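Local structure of small ribosomal subunit protein bS6 (Thermotoga maritima, 1VMB) at residues A[25-31]-A[101-105]. The protein probably binds 16S ribosomal RNA together with protein bS18 as a component of the small ribosomal subunit. Residues are numbered along the deposited sequence; the frame is centred on the assembly and turned at random.
Sequences FIIAPNV and PEIIR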
loop_
_atom_site.group_PDB
_atom_site.type_symbol
_atom_site.label_atom_id
_atom_site.label_comp_id
_atom_site.label_asym_id
_atom_site.label_seq_id
_atom_site.Cartn_x
_atom_site.Cartn_y
_atom_site.Cartn_z
ATOM N N PHE A 25 -1.314 -3.734 0.813
ATOM C CA PHE A 25 -0.418 -4.681 1.453
ATOM C C PHE A 25 -1.139 -5.439 2.580
ATOM O O PHE A 25 -2.026 -4.858 3.221
ATOM C CB PHE A 25 0.852 -4.007 1.954
ATOM C CG PHE A 25 0.623 -2.865 2.930
ATOM C CD1 PHE A 25 0.297 -1.567 2.502
ATOM C CD2 PHE A 25 0.772 -3.062 4.278
ATOM C CE1 PHE A 25 0.108 -0.586 3.397
ATOM C CE2 PHE A 25 0.566 -2.057 5.184
ATOM C CZ PHE A 25 0.238 -0.803 4.745
ATOM N N ILE A 26 -0.763 -6.709 2.813
ATOM C CA ILE A 26 -1.456 -7.564 3.776
ATOM C C ILE A 26 -0.426 -8.032 4.807
ATOM O O ILE A 26 0.580 -8.592 4.446
ATOM C CB ILE A 26 -2.075 -8.795 3.044
ATOM C CG1 ILE A 26 -3.007 -8.317 1.930
ATOM C CG2 ILE A 26 -2.777 -9.720 3.984
ATOM C CD1 ILE A 26 -3.574 -9.391 1.061
ATOM N N ILE A 27 -0.703 -7.800 6.077
ATOM C CA ILE A 27 0.146 -8.174 7.171
ATOM C C ILE A 27 -0.358 -9.491 7.743
ATOM O O ILE A 27 -1.601 -9.752 7.911
ATOM C CB ILE A 27 0.188 -7.043 8.252
ATOM C CG1 ILE A 27 0.637 -5.678 7.650
ATOM C CG2 ILE A 27 1.057 -7.486 9.407
ATOM C CD1 ILE A 27 0.447 -4.473 8.586
ATOM N N ALA A 28 0.612 -10.340 8.048
ATOM C CA ALA A 28 0.360 -11.622 8.641
ATOM C C ALA A 28 -0.463 -11.493 9.911
ATOM O O ALA A 28 -0.256 -10.579 10.759
ATOM C CB ALA A 28 1.667 -12.309 8.958
ATOM N N PRO A 29 -1.362 -12.439 10.102
ATOM C CA PRO A 29 -2.266 -12.356 11.246
ATOM C C PRO A 29 -1.671 -12.709 12.612
ATOM O O PRO A 29 -2.331 -12.499 13.610
ATOM C CB PRO A 29 -3.388 -13.319 10.853
ATOM C CG PRO A 29 -2.650 -14.384 10.140
ATOM C CD PRO A 29 -1.644 -13.637 9.279
ATOM N N ASN A 30 -0.438 -13.220 12.657
ATOM C CA ASN A 30 0.237 -13.506 13.913
ATOM C C ASN A 30 1.116 -12.344 14.402
ATOM O O ASN A 30 1.826 -12.460 15.379
ATOM C CB ASN A 30 1.042 -14.795 13.805
ATOM C CG ASN A 30 2.109 -14.747 12.758
ATOM O OD1 ASN A 30 2.168 -13.840 11.918
ATOM N ND2 ASN A 30 2.955 -15.774 12.765
ATOM N N VAL A 31 1.029 -11.226 13.721
ATOM C CA VAL A 31 1.687 -9.984 14.161
ATOM C C VAL A 31 0.690 -9.237 15.048
ATOM O O VAL A 31 -0.421 -8.970 14.617
ATOM C CB VAL A 31 2.080 -9.133 12.940
ATOM C CG1 VAL A 31 2.745 -7.842 13.344
ATOM C CG2 VAL A 31 3.034 -9.855 12.060
ATOM N N PRO A 101 9.117 -9.467 5.952
ATOM C CA PRO A 101 8.359 -10.730 5.870
ATOM C C PRO A 101 6.998 -10.721 6.550
ATOM O O PRO A 101 6.160 -11.569 6.242
ATOM C CB PRO A 101 9.265 -11.724 6.546
ATOM C CG PRO A 101 10.225 -10.950 7.312
ATOM C CD PRO A 101 10.446 -9.677 6.548
ATOM N N GLU A 102 6.786 -9.814 7.473
ATOM C CA GLU A 102 5.505 -9.652 8.107
ATOM C C GLU A 102 4.430 -9.228 7.103
ATOM O O GLU A 102 3.244 -9.430 7.366
ATOM C CB GLU A 102 5.624 -8.603 9.193
ATOM C CG GLU A 102 6.510 -9.039 10.350
ATOM C CD GLU A 102 8.004 -8.776 10.154
ATOM O OE1 GLU A 102 8.461 -8.194 9.134
ATOM O OE2 GLU A 102 8.755 -9.181 11.073
ATOM N N ILE A 103 4.836 -8.559 6.033
ATOM C CA ILE A 103 3.929 -8.268 4.924
ATOM C C ILE A 103 4.003 -9.505 3.990
ATOM O O ILE A 103 5.029 -9.729 3.281
ATOM C CB ILE A 103 4.307 -6.947 4.204
ATOM C CG1 ILE A 103 4.024 -5.771 5.166
ATOM C CG2 ILE A 103 3.575 -6.842 2.879
ATOM C CD1 ILE A 103 4.531 -4.428 4.727
ATOM N N ILE A 104 2.904 -10.287 3.929
ATOM C CA ILE A 104 2.836 -11.538 3.183
ATOM C C ILE A 104 2.354 -11.409 1.725
ATOM O O ILE A 104 2.547 -12.307 0.908
ATOM C CB ILE A 104 2.003 -12.611 3.954
ATOM C CG1 ILE A 104 0.577 -12.124 4.239
ATOM C CG2 ILE A 104 2.744 -12.980 5.256
ATOM C CD1 ILE A 104 -0.339 -13.126 4.706
ATOM N N ARG A 105 1.761 -10.276 1.418
ATOM C CA ARG A 105 1.382 -9.998 0.042
ATOM C C ARG A 105 1.289 -8.501 -0.160
ATOM O O ARG A 105 0.832 -7.782 0.741
ATOM C CB ARG A 105 0.080 -10.700 -0.340
ATOM C CG ARG A 105 -0.464 -10.105 -1.661
ATOM C CD ARG A 105 -1.009 -10.981 -2.651
ATOM N NE ARG A 105 -1.122 -10.176 -3.898
ATOM C CZ ARG A 105 -0.413 -10.400 -4.983
ATOM N NH1 ARG A 105 0.499 -11.370 -4.991
ATOM N NH2 ARG A 105 -0.609 -9.631 -6.049
#
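Ile-26 holds the edge strand through both of its backbone polar atoms: its N donates to Arg-105 O (2.8 Å), and its O accepts from Ile-104 N (2.9 Å). A third and straighter bond, Ala-28 N to Glu-102 O (N-H...O angle 173°), continues the pairing past the end of the strand. Between Ile-26 and Ile-27 the register slips by one residue, a beta bulge with Ile-104 as the extra residue; its CG1 meets Ile-26 CG2 at 4.1 Å while its CG2 lies 3.9 Å from Ala-28 CB. In the ferredoxin-like fold of bS6, an antiparallel sheet ordered 54-66, 73-85, 19-27, 103-110, this joins the start of edge strand 103-110 to the end of strand 19-27. On the helix-covered face the packing is tight: Ile-103 CD1 comes within 4.0 Å of Phe-25 CD2, Val-43 packs on Phe-25 and Phe-96 on Ile-103. With CG1 beside its backbone N (chi1 -56°), Ile-26, itself packed against Phe-66 and Tyr-78, sends CD1 along the other face to Arg-105 CB; an alanine here would probably leave Ile-104 CG1 without the CG2 methyl and Arg-105 CB without CD1. Looser are the exposed end of Arg-105, which leads away with NE hydrogen-bonded to Gln-107 OE1, and the partly exposed Glu-102, whose methylenes touch Val-31 CG2.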